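Local coordinates for solute-binding protein Csal_2479 (Chromohalobacter salexigens, PDB 4P1L), which binds D-glucuronate and probably delivers it to the membrane permease of a tripartite ATP-independent periplasmic (TRAP) transport system, at residues Ser25-Trp29 / Val57-Tyr62; Tyr36-Ala41 / Glu264-Trp269; Asn134-Trp140 / Glu234-Lys240. All blocks are in the same frame, centred on the assembly; numbering follows the deposited sequence.

Contact 1. Residues Ser25-Trp29 / Val57-Tyr62; sequences SWRGW and VEPKVY
W26 meets V57 through one face of its indole: CG1 of V57 sits over the five-membered ring, 3.8 Å from the ring centroid and 16° off the normal, which satisfies the definition of a CH-pi contact. On V57 this methyl is the branch anti to the backbone N (chi1 -175°), an orientation that brings it over the indole. Beside it the pyrrolidine of P59 touches the same tryptophan, CB of P59 lying 4.1 Å from CB of W26. Y62 works on the other face of the sheet, where its ring is turned so that its edge meets the carbonyl O of G28 in the ring plane; CE1 of Y62 also reaches CB of R27 at 4.2 Å. Backbone bonds hold the register. K60 N donates to W26 O, G28 N to K60 O, and Y62 N to G28 O, the last at 2.8 Å. At the N-terminal end of the pairing W26 N reaches E58 O at 3.3 Å, nearly straight at the hydrogen yet well above the carbonyl plane. Helix 37-52 packs on V57, P59 and V61, on the W26 side. Strand directions 29° apart, paired neighbours and an intervening helix identify a parallel beta-alpha-beta unit, here placing 59-62 at the edge of a five-stranded mixed sheet.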
loop_
_atom_site.group_PDB
_atom_site.type_symbol
_atom_site.label_atom_id
_atom_site.label_comp_id
_atom_site.label_asym_id
_atom_site.label_seq_id
_atom_site.Cartn_x
_atom_site.Cartn_y
_atom_site.Cartn_z
ATOM N N SER A 25 -6.815 -10.880 -24.534
ATOM C CA SER A 25 -5.576 -10.346 -23.974
ATOM C C SER A 25 -5.739 -9.173 -22.976
ATOM O O SER A 25 -6.258 -8.112 -23.320
ATOM C CB SER A 25 -4.655 -9.894 -25.099
ATOM O OG SER A 25 -3.399 -9.551 -24.567
ATOM N N TRP A 26 -5.261 -9.369 -21.750
ATOM C CA TRP A 26 -5.294 -8.334 -20.714
ATOM C C TRP A 26 -3.868 -7.982 -20.309
ATOM O O TRP A 26 -3.032 -8.879 -20.190
ATOM C CB TRP A 26 -6.002 -8.861 -19.463
ATOM C CG TRP A 26 -7.471 -8.625 -19.422
ATOM C CD1 TRP A 26 -8.273 -8.208 -20.437
ATOM C CD2 TRP A 26 -8.321 -8.785 -18.271
ATOM N NE1 TRP A 26 -9.583 -8.111 -19.999
ATOM C CE2 TRP A 26 -9.640 -8.457 -18.675
ATOM C CE3 TRP A 26 -8.096 -9.188 -16.948
ATOM C CZ2 TRP A 26 -10.732 -8.504 -17.792
ATOM C CZ3 TRP A 26 -9.182 -9.234 -16.072
ATOM C CH2 TRP A 26 -10.479 -8.894 -16.497
ATOM N N ARG A 27 -3.588 -6.702 -20.083
ATOM C CA ARG A 27 -2.310 -6.305 -19.490
ATOM C C ARG A 27 -2.532 -5.796 -18.070
ATOM O O ARG A 27 -3.442 -5.005 -17.806
ATOM C CB ARG A 27 -1.624 -5.184 -20.269
ATOM C CG ARG A 27 -1.553 -5.399 -21.742
ATOM C CD ARG A 27 -1.700 -4.059 -22.403
ATOM N NE ARG A 27 -0.409 -3.453 -22.662
ATOM C CZ ARG A 27 -0.191 -2.144 -22.734
ATOM N NH1 ARG A 27 -1.173 -1.271 -22.524
ATOM N NH2 ARG A 27 1.029 -1.710 -23.000
ATOM N N GLY A 28 -1.661 -6.249 -17.185
ATOM C CA GLY A 28 -1.755 -5.893 -15.786
ATOM C C GLY A 28 -0.466 -5.298 -15.271
ATOM O O GLY A 28 0.623 -5.509 -15.833
ATOM N N TRP A 29 -0.600 -4.574 -14.163
ATOM C CA TRP A 29 0.482 -3.743 -13.644
ATOM C C TRP A 29 0.831 -4.140 -12.218
ATOM O O TRP A 29 -0.052 -4.350 -11.374
ATOM C CB TRP A 29 0.028 -2.279 -13.666
ATOM C CG TRP A 29 1.051 -1.253 -13.228
ATOM C CD1 TRP A 29 1.911 -0.563 -14.034
ATOM C CD2 TRP A 29 1.295 -0.793 -11.901
ATOM N NE1 TRP A 29 2.685 0.287 -13.294
ATOM C CE2 TRP A 29 2.335 0.163 -11.977
ATOM C CE3 TRP A 29 0.757 -1.103 -10.644
ATOM C CZ2 TRP A 29 2.835 0.813 -10.855
ATOM C CZ3 TRP A 29 1.266 -0.443 -9.523
ATOM C CH2 TRP A 29 2.280 0.508 -9.645
ATOM N N VAL A 57 -9.882 -15.036 -21.667
ATOM C CA VAL A 57 -9.182 -13.929 -21.062
ATOM C C VAL A 57 -7.811 -14.421 -20.669
ATOM O O VAL A 57 -7.690 -15.342 -19.866
ATOM C CB VAL A 57 -9.885 -13.435 -19.817
ATOM C CG1 VAL A 57 -9.167 -12.183 -19.288
ATOM C CG2 VAL A 57 -11.382 -13.174 -20.096
ATOM N N GLU A 58 -6.789 -13.803 -21.244
ATOM C CA GLU A 58 -5.409 -14.219 -21.042
ATOM C C GLU A 58 -4.575 -13.079 -20.474
ATOM O O GLU A 58 -3.939 -12.340 -21.224
ATOM C CB GLU A 58 -4.813 -14.704 -22.370
ATOM C CG GLU A 58 -5.679 -15.782 -23.006
ATOM C CD GLU A 58 -5.116 -16.349 -24.296
ATOM O OE1 GLU A 58 -3.950 -16.052 -24.632
ATOM O OE2 GLU A 58 -5.848 -17.109 -24.962
ATOM N N PRO A 59 -4.592 -12.922 -19.141
ATOM C CA PRO A 59 -3.851 -11.799 -18.551
ATOM C C PRO A 59 -2.344 -12.000 -18.583
ATOM O O PRO A 59 -1.827 -13.123 -18.471
ATOM C CB PRO A 59 -4.361 -11.760 -17.106
ATOM C CG PRO A 59 -5.644 -12.590 -17.116
ATOM C CD PRO A 59 -5.397 -13.635 -18.134
ATOM N N LYS A 60 -1.635 -10.890 -18.764
ATOM C CA LYS A 60 -0.191 -10.886 -18.693
ATOM C C LYS A 60 0.211 -9.817 -17.722
ATOM O O LYS A 60 -0.210 -8.665 -17.858
ATOM C CB LYS A 60 0.422 -10.606 -20.068
ATOM C CG LYS A 60 1.914 -10.927 -20.146
ATOM C CD LYS A 60 2.459 -10.794 -21.577
ATOM C CE LYS A 60 1.917 -11.869 -22.536
ATOM N NZ LYS A 60 2.684 -11.923 -23.841
ATOM N N VAL A 61 1.020 -10.184 -16.734
ATOM C CA VAL A 61 1.442 -9.211 -15.716
ATOM C C VAL A 61 2.766 -8.572 -16.110
ATOM O O VAL A 61 3.722 -9.262 -16.454
ATOM C CB VAL A 61 1.580 -9.842 -14.308
ATOM C CG1 VAL A 61 1.905 -8.756 -13.277
ATOM C CG2 VAL A 61 0.312 -10.593 -13.947
ATOM N N TYR A 62 2.791 -7.248 -16.098
ATOM C CA TYR A 62 4.022 -6.496 -16.280
ATOM C C TYR A 62 4.503 -6.018 -14.909
ATOM O O TYR A 62 3.931 -5.114 -14.323
ATOM C CB TYR A 62 3.806 -5.319 -17.221
ATOM C CG TYR A 62 3.632 -5.754 -18.673
ATOM C CD1 TYR A 62 2.426 -6.264 -19.137
ATOM C CD2 TYR A 62 4.695 -5.663 -19.570
ATOM C CE1 TYR A 62 2.291 -6.661 -20.495
ATOM C CE2 TYR A 62 4.566 -6.045 -20.888
ATOM C CZ TYR A 62 3.370 -6.539 -21.352
ATOM O OH TYR A 62 3.276 -6.927 -22.675
#

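Contact 2. Residues Tyr36-Ala41 / Glu264-Trp269; sequences YPNGKA and EQRALW
Two helices of this family 7 solute-binding protein meet here beside the sugar pocket: the first turn of helix 37-52, with Y36 at its N-cap position, and the middle of the long helix 248-282. Their short segments run 149° apart in direction, with axes 8.7 Å from each other. On the pocket side, Y36 and W269 lie side by side, and OH of Y36 comes 3.5 Å from CZ3 of W269 at the edge of the indole. That hydroxyl is hydrogen-bonded to S211, a pocket residue, while the Y36 ring stacks on H32. P37 also approaches the indole edge, its CB 4.0 Å from CE3 of W269, and the same CB packs against CB of L268. Farther along, CD1 of L268 rests on CB of K40 at 3.7 Å. Q265 supplies the polar link. Its CG stands anti to the backbone N and the chain then bends at chi2 (-90°), carrying the amide alongside that of N38, with the two amide planes 87° apart. NE2 of Q265 donates to OD1 of N38 over 3.1 Å, from well above the carbonyl plane; OE1 of Q265 is taken by the backbone N of G142, and ND2 of N38 by N86. Replacing Q265 with a leucine would probably leave OD1 of N38 and the G142 amide without these partners, the N38 amide keeping its bond to N86. Nearer the backbone, CB of Q265 touches CB of A41 at 3.5 Å.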
loop_
_atom_site.group_PDB
_atom_site.type_symbol
_atom_site.label_atom_id
_atom_site.label_comp_id
_atom_site.label_asym_id
_atom_site.label_seq_id
_atom_site.Cartn_x
_atom_site.Cartn_y
_atom_site.Cartn_z
ATOM N N TYR A 36 8.303 -10.874 -5.655
ATOM C CA TYR A 36 7.705 -10.272 -4.475
ATOM C C TYR A 36 6.368 -10.979 -4.196
ATOM O O TYR A 36 5.743 -11.458 -5.116
ATOM C CB TYR A 36 7.476 -8.810 -4.798
ATOM C CG TYR A 36 7.205 -7.904 -3.625
ATOM C CD1 TYR A 36 8.243 -7.462 -2.832
ATOM C CD2 TYR A 36 5.925 -7.436 -3.370
ATOM C CE1 TYR A 36 8.016 -6.589 -1.771
ATOM C CE2 TYR A 36 5.664 -6.538 -2.304
ATOM C CZ TYR A 36 6.735 -6.123 -1.521
ATOM O OH TYR A 36 6.556 -5.260 -0.468
ATOM N N PRO A 37 5.917 -11.028 -2.932
ATOM C CA PRO A 37 4.649 -11.725 -2.689
ATOM C C PRO A 37 3.519 -11.285 -3.615
ATOM O O PRO A 37 2.796 -12.150 -4.123
ATOM C CB PRO A 37 4.342 -11.366 -1.242
ATOM C CG PRO A 37 5.711 -11.271 -0.624
ATOM C CD PRO A 37 6.565 -10.626 -1.672
ATOM N N ASN A 38 3.357 -9.969 -3.802
ATOM C CA ASN A 38 2.330 -9.458 -4.707
ATOM C C ASN A 38 2.520 -9.968 -6.132
ATOM O O ASN A 38 1.540 -10.230 -6.848
ATOM C CB ASN A 38 2.345 -7.930 -4.748
ATOM C CG ASN A 38 2.080 -7.295 -3.383
ATOM O OD1 ASN A 38 2.425 -7.838 -2.328
ATOM N ND2 ASN A 38 1.474 -6.128 -3.412
ATOM N N GLY A 39 3.783 -10.095 -6.553
ATOM C CA GLY A 39 4.079 -10.531 -7.918
ATOM C C GLY A 39 3.625 -11.971 -8.141
ATOM O O GLY A 39 2.961 -12.303 -9.114
ATOM N N LYS A 40 3.982 -12.839 -7.204
ATOM C CA LYS A 40 3.586 -14.225 -7.255
ATOM C C LYS A 40 2.062 -14.373 -7.309
ATOM O O LYS A 40 1.551 -15.146 -8.114
ATOM C CB LYS A 40 4.152 -14.973 -6.053
ATOM C CG LYS A 40 5.683 -15.067 -6.026
ATOM C CD LYS A 40 6.153 -15.723 -4.725
ATOM C CE LYS A 40 7.643 -16.013 -4.714
ATOM N NZ LYS A 40 8.105 -16.370 -3.357
ATOM N N ALA A 41 1.344 -13.626 -6.465
ATOM C CA ALA A 41 -0.109 -13.738 -6.358
ATOM C C ALA A 41 -0.764 -13.306 -7.659
ATOM O O ALA A 41 -1.769 -13.883 -8.089
ATOM C CB ALA A 41 -0.626 -12.881 -5.184
ATOM N N GLU A 264 -3.808 -16.234 -1.233
ATOM C CA GLU A 264 -2.433 -16.692 -1.451
ATOM C C GLU A 264 -1.466 -15.568 -1.086
ATOM O O GLU A 264 -0.489 -15.784 -0.369
ATOM C CB GLU A 264 -2.203 -17.103 -2.912
ATOM C CG GLU A 264 -0.756 -17.529 -3.160
ATOM C CD GLU A 264 -0.417 -17.812 -4.615
ATOM O OE1 GLU A 264 -1.263 -17.597 -5.498
ATOM O OE2 GLU A 264 0.712 -18.261 -4.874
ATOM N N GLN A 265 -1.747 -14.367 -1.593
ATOM C CA GLN A 265 -0.898 -13.217 -1.320
ATOM C C GLN A 265 -0.715 -12.988 0.180
ATOM O O GLN A 265 0.378 -12.653 0.630
ATOM C CB GLN A 265 -1.466 -11.961 -1.951
ATOM C CG GLN A 265 -0.517 -10.777 -1.869
ATOM C CD GLN A 265 -0.681 -9.920 -0.625
ATOM O OE1 GLN A 265 -1.677 -9.988 0.092
ATOM N NE2 GLN A 265 0.300 -9.094 -0.376
ATOM N N ARG A 266 -1.781 -13.134 0.961
ATOM C CA ARG A 266 -1.670 -12.865 2.402
ATOM C C ARG A 266 -0.811 -13.924 3.116
ATOM O O ARG A 266 -0.049 -13.600 4.033
ATOM C CB ARG A 266 -3.050 -12.760 3.033
ATOM C CG ARG A 266 -3.869 -11.605 2.462
ATOM C CD ARG A 266 -5.252 -11.601 3.064
ATOM N NE ARG A 266 -6.149 -10.676 2.386
ATOM C CZ ARG A 266 -7.391 -10.439 2.785
ATOM N NH1 ARG A 266 -7.875 -11.010 3.882
ATOM N NH2 ARG A 266 -8.133 -9.583 2.113
ATOM N N ALA A 267 -0.903 -15.168 2.667
ATOM C CA ALA A 267 -0.052 -16.230 3.192
ATOM C C ALA A 267 1.418 -16.000 2.814
ATOM O O ALA A 267 2.308 -16.124 3.667
ATOM C CB ALA A 267 -0.533 -17.613 2.693
ATOM N N LEU A 268 1.669 -15.700 1.532
ATOM C CA LEU A 268 3.020 -15.397 1.045
ATOM C C LEU A 268 3.590 -14.183 1.765
ATOM O O LEU A 268 4.802 -14.111 2.060
ATOM C CB LEU A 268 2.998 -15.105 -0.449
ATOM C CG LEU A 268 2.661 -16.276 -1.356
ATOM C CD1 LEU A 268 2.565 -15.810 -2.825
ATOM C CD2 LEU A 268 3.706 -17.387 -1.191
ATOM N N TRP A 269 2.712 -13.216 2.009
ATOM C CA TRP A 269 3.101 -12.001 2.700
ATOM C C TRP A 269 3.726 -12.271 4.068
ATOM O O TRP A 269 4.800 -11.756 4.382
ATOM C CB TRP A 269 1.917 -11.053 2.881
ATOM C CG TRP A 269 2.380 -9.792 3.512
ATOM C CD1 TRP A 269 2.188 -9.401 4.809
ATOM C CD2 TRP A 269 3.158 -8.760 2.891
ATOM N NE1 TRP A 269 2.803 -8.190 5.033
ATOM C CE2 TRP A 269 3.418 -7.782 3.875
ATOM C CE3 TRP A 269 3.685 -8.583 1.609
ATOM C CZ2 TRP A 269 4.140 -6.622 3.605
ATOM C CZ3 TRP A 269 4.411 -7.433 1.337
ATOM C CH2 TRP A 269 4.649 -6.474 2.343
#

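Contact 3. Residues Asn134-Trp140 / Glu234-Lys240; sequences NLIVLSW and ECLCVAK. With BDP (beta-D-glucopyranuronic acid), chain C.
The K240 side chain crosses that of N134 at about a right angle. Its CB lies 3.5 Å from O of N134, the atom that also accepts K240 N at 3.0 Å; CG approaches CD1 of I136; CD comes 3.7 Å from OD1 of N134. A bend at chi3 (-70°) keeps CE near both OD1 and CA of N134, and NZ ends in a weak hydrogen bond to the carbonyl of A131, in the helix whose Schellman motif closes at N134. Beyond this end the strands pair antiparallel, with I136 N bonded to V238 O. The register then slips by one residue: L138 and S139 both face L236, a classic beta bulge at the edge of the five-stranded sheet. The evidence is that O of L236 takes L138 N at 2.8 Å and, weakly, S139 N at 3.5 Å. Within the bulge, OG of S139 touches CB of L236 and bonds to the carbonyl of A258; past it, CZ3 of W140 rests 3.8 Å from CB of C235. E234 points its CB away from the partner strand, and its chain, extended beyond CG, brings OE2 to O2 of the bound glucuronate, which donates to it at 2.6 Å, with N88 as a second partner of OE2.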
loop_
_atom_site.group_PDB
_atom_site.type_symbol
_atom_site.label_atom_id
_atom_site.label_comp_id
_atom_site.label_asym_id
_atom_site.label_seq_id
_atom_site.Cartn_x
_atom_site.Cartn_y
_atom_site.Cartn_z
ATOM N N ASN A 134 -14.110 4.254 -11.966
ATOM C CA ASN A 134 -13.822 3.313 -13.060
ATOM C C ASN A 134 -12.863 2.192 -12.719
ATOM O O ASN A 134 -12.291 1.584 -13.620
ATOM C CB ASN A 134 -13.265 4.028 -14.299
ATOM C CG ASN A 134 -14.330 4.667 -15.146
ATOM O OD1 ASN A 134 -15.527 4.496 -14.921
ATOM N ND2 ASN A 134 -13.886 5.398 -16.163
ATOM N N LEU A 135 -12.695 1.900 -11.439
ATOM C CA LEU A 135 -11.879 0.763 -11.015
ATOM C C LEU A 135 -12.729 -0.243 -10.246
ATOM O O LEU A 135 -13.387 0.108 -9.254
ATOM C CB LEU A 135 -10.711 1.248 -10.151
ATOM C CG LEU A 135 -9.699 2.173 -10.846
ATOM C CD1 LEU A 135 -8.721 2.785 -9.835
ATOM C CD2 LEU A 135 -8.932 1.446 -11.952
ATOM N N ILE A 136 -12.705 -1.501 -10.707
ATOM C CA ILE A 136 -13.505 -2.542 -10.097
ATOM C C ILE A 136 -12.617 -3.406 -9.195
ATOM O O ILE A 136 -11.745 -4.122 -9.678
ATOM C CB ILE A 136 -14.185 -3.420 -11.152
ATOM C CG1 ILE A 136 -14.959 -2.553 -12.161
ATOM C CG2 ILE A 136 -15.061 -4.440 -10.479
ATOM C CD1 ILE A 136 -16.007 -1.620 -11.523
ATOM N N VAL A 137 -12.818 -3.305 -7.885
ATOM C CA VAL A 137 -11.971 -4.028 -6.926
ATOM C C VAL A 137 -12.468 -5.446 -6.775
ATOM O O VAL A 137 -13.656 -5.674 -6.493
ATOM C CB VAL A 137 -11.981 -3.374 -5.537
ATOM C CG1 VAL A 137 -11.242 -4.262 -4.543
ATOM C CG2 VAL A 137 -11.356 -1.996 -5.583
ATOM N N LEU A 138 -11.562 -6.405 -6.977
ATOM C CA LEU A 138 -11.906 -7.806 -6.895
ATOM C C LEU A 138 -11.446 -8.450 -5.585
ATOM O O LEU A 138 -12.038 -9.414 -5.122
ATOM C CB LEU A 138 -11.279 -8.563 -8.059
ATOM C CG LEU A 138 -11.670 -8.069 -9.456
ATOM C CD1 LEU A 138 -11.128 -9.020 -10.499
ATOM C CD2 LEU A 138 -13.175 -7.942 -9.567
ATOM N N SER A 139 -10.360 -7.950 -5.018
ATOM C CA SER A 139 -9.861 -8.486 -3.761
ATOM C C SER A 139 -8.848 -7.534 -3.163
ATOM O O SER A 139 -8.399 -6.599 -3.830
ATOM C CB SER A 139 -9.252 -9.863 -3.980
ATOM O OG SER A 139 -8.122 -9.785 -4.827
ATOM N N TRP A 140 -8.507 -7.769 -1.898
ATOM C CA TRP A 140 -7.578 -6.905 -1.153
ATOM C C TRP A 140 -6.317 -7.670 -0.771
ATOM O O TRP A 140 -6.413 -8.726 -0.162
ATOM C CB TRP A 140 -8.226 -6.382 0.123
ATOM C CG TRP A 140 -9.493 -5.636 -0.100
ATOM C CD1 TRP A 140 -10.753 -6.069 0.181
ATOM C CD2 TRP A 140 -9.627 -4.323 -0.632
ATOM N NE1 TRP A 140 -11.671 -5.112 -0.162
ATOM C CE2 TRP A 140 -11.009 -4.017 -0.640
ATOM C CE3 TRP A 140 -8.726 -3.364 -1.076
ATOM C CZ2 TRP A 140 -11.507 -2.798 -1.097
ATOM C CZ3 TRP A 140 -9.233 -2.142 -1.547
ATOM C CH2 TRP A 140 -10.604 -1.877 -1.539
ATOM N N GLU A 234 -4.022 -2.896 -0.212
ATOM C CA GLU A 234 -3.846 -2.763 -1.648
ATOM C C GLU A 234 -4.973 -3.515 -2.362
ATOM O O GLU A 234 -5.474 -4.513 -1.848
ATOM C CB GLU A 234 -2.495 -3.325 -2.082
ATOM C CG GLU A 234 -1.327 -2.835 -1.227
ATOM C CD GLU A 234 0.016 -2.864 -1.957
ATOM O OE1 GLU A 234 0.127 -3.582 -2.990
ATOM O OE2 GLU A 234 0.946 -2.171 -1.483
ATOM N N CYS A 235 -5.400 -3.030 -3.528
ATOM C CA CYS A 235 -6.433 -3.719 -4.271
ATOM C C CYS A 235 -5.828 -4.496 -5.405
ATOM O O CYS A 235 -4.766 -4.146 -5.925
ATOM C CB CYS A 235 -7.479 -2.750 -4.827
ATOM S SG CYS A 235 -6.831 -1.513 -5.985
ATOM N N LEU A 236 -6.540 -5.544 -5.796
ATOM C CA LEU A 236 -6.422 -6.161 -7.109
ATOM C C LEU A 236 -7.670 -5.704 -7.840
ATOM O O LEU A 236 -8.785 -6.046 -7.431
ATOM C CB LEU A 236 -6.366 -7.680 -7.018
ATOM C CG LEU A 236 -6.482 -8.464 -8.317
ATOM C CD1 LEU A 236 -5.572 -7.935 -9.387
ATOM C CD2 LEU A 236 -6.178 -9.923 -8.037
ATOM N N CYS A 237 -7.500 -4.864 -8.851
ATOM C CA CYS A 237 -8.647 -4.275 -9.543
ATOM C C CYS A 237 -8.562 -4.401 -11.074
ATOM O O CYS A 237 -7.488 -4.670 -11.645
ATOM C CB CYS A 237 -8.784 -2.798 -9.172
ATOM S SG CYS A 237 -7.472 -1.726 -9.833
ATOM N N VAL A 238 -9.716 -4.203 -11.715
ATOM C CA VAL A 238 -9.853 -4.271 -13.173
ATOM C C VAL A 238 -10.443 -2.940 -13.696
ATOM O O VAL A 238 -11.307 -2.346 -13.053
ATOM C CB VAL A 238 -10.741 -5.483 -13.575
ATOM C CG1 VAL A 238 -11.034 -5.497 -15.091
ATOM C CG2 VAL A 238 -10.078 -6.787 -13.152
ATOM N N ALA A 239 -9.974 -2.467 -14.850
ATOM C CA ALA A 239 -10.618 -1.348 -15.545
ATOM C C ALA A 239 -12.121 -1.630 -15.755
ATOM O O ALA A 239 -12.527 -2.701 -16.227
ATOM C CB ALA A 239 -9.959 -1.093 -16.895
ATOM N N LYS A 240 -12.960 -0.672 -15.400
ATOM C CA LYS A 240 -14.397 -0.881 -15.560
ATOM C C LYS A 240 -14.751 -1.261 -17.002
ATOM O O LYS A 240 -15.581 -2.131 -17.228
ATOM C CB LYS A 240 -15.196 0.355 -15.138
ATOM C CG LYS A 240 -16.730 0.148 -15.256
ATOM C CD LYS A 240 -17.520 1.399 -14.843
ATOM C CE LYS A 240 -17.438 1.654 -13.342
ATOM N NZ LYS A 240 -18.632 2.388 -12.803
HETATM C C1 BDP C . 4.986 -0.408 -1.052
HETATM C C2 BDP C . 3.732 -0.589 -1.894
HETATM C C3 BDP C . 3.996 -0.110 -3.270
HETATM C C4 BDP C . 4.382 1.332 -3.180
HETATM C C5 BDP C . 5.629 1.514 -2.275
HETATM C C6 BDP C . 6.040 2.976 -2.113
HETATM O O2 BDP C . 3.456 -1.980 -1.907
HETATM O O3 BDP C . 2.666 -0.176 -4.010
HETATM O O4 BDP C . 4.657 1.860 -4.489
HETATM O O5 BDP C . 5.362 0.979 -1.017
HETATM O O6A BDP C . 6.538 3.306 -0.988
HETATM O O1 BDP C . 4.735 -0.809 0.250
HETATM O O6B BDP C . 5.954 3.755 -3.085
#

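Overall arrangement
Contacts 1 and 3 belong to one five-stranded sheet and include its two outermost strands; their centres are 14 Å apart, and CH2 of W26 packs on CG1 of V238 at 3.7 Å. Contact 2 uses the helix that connects the two strands of contact 1, but the two contacts do not touch, their nearest atoms being about 6 Å apart. Contact 2 does meet contact 3, where NH2 of R266 probably bonds O of W140 at 3.0 Å. All three border the sugar site to different degrees: E234 of contact 3 binds glucuronate, whereas side chains of Y36 and W29 come within about 5 Å and 6 Å of it.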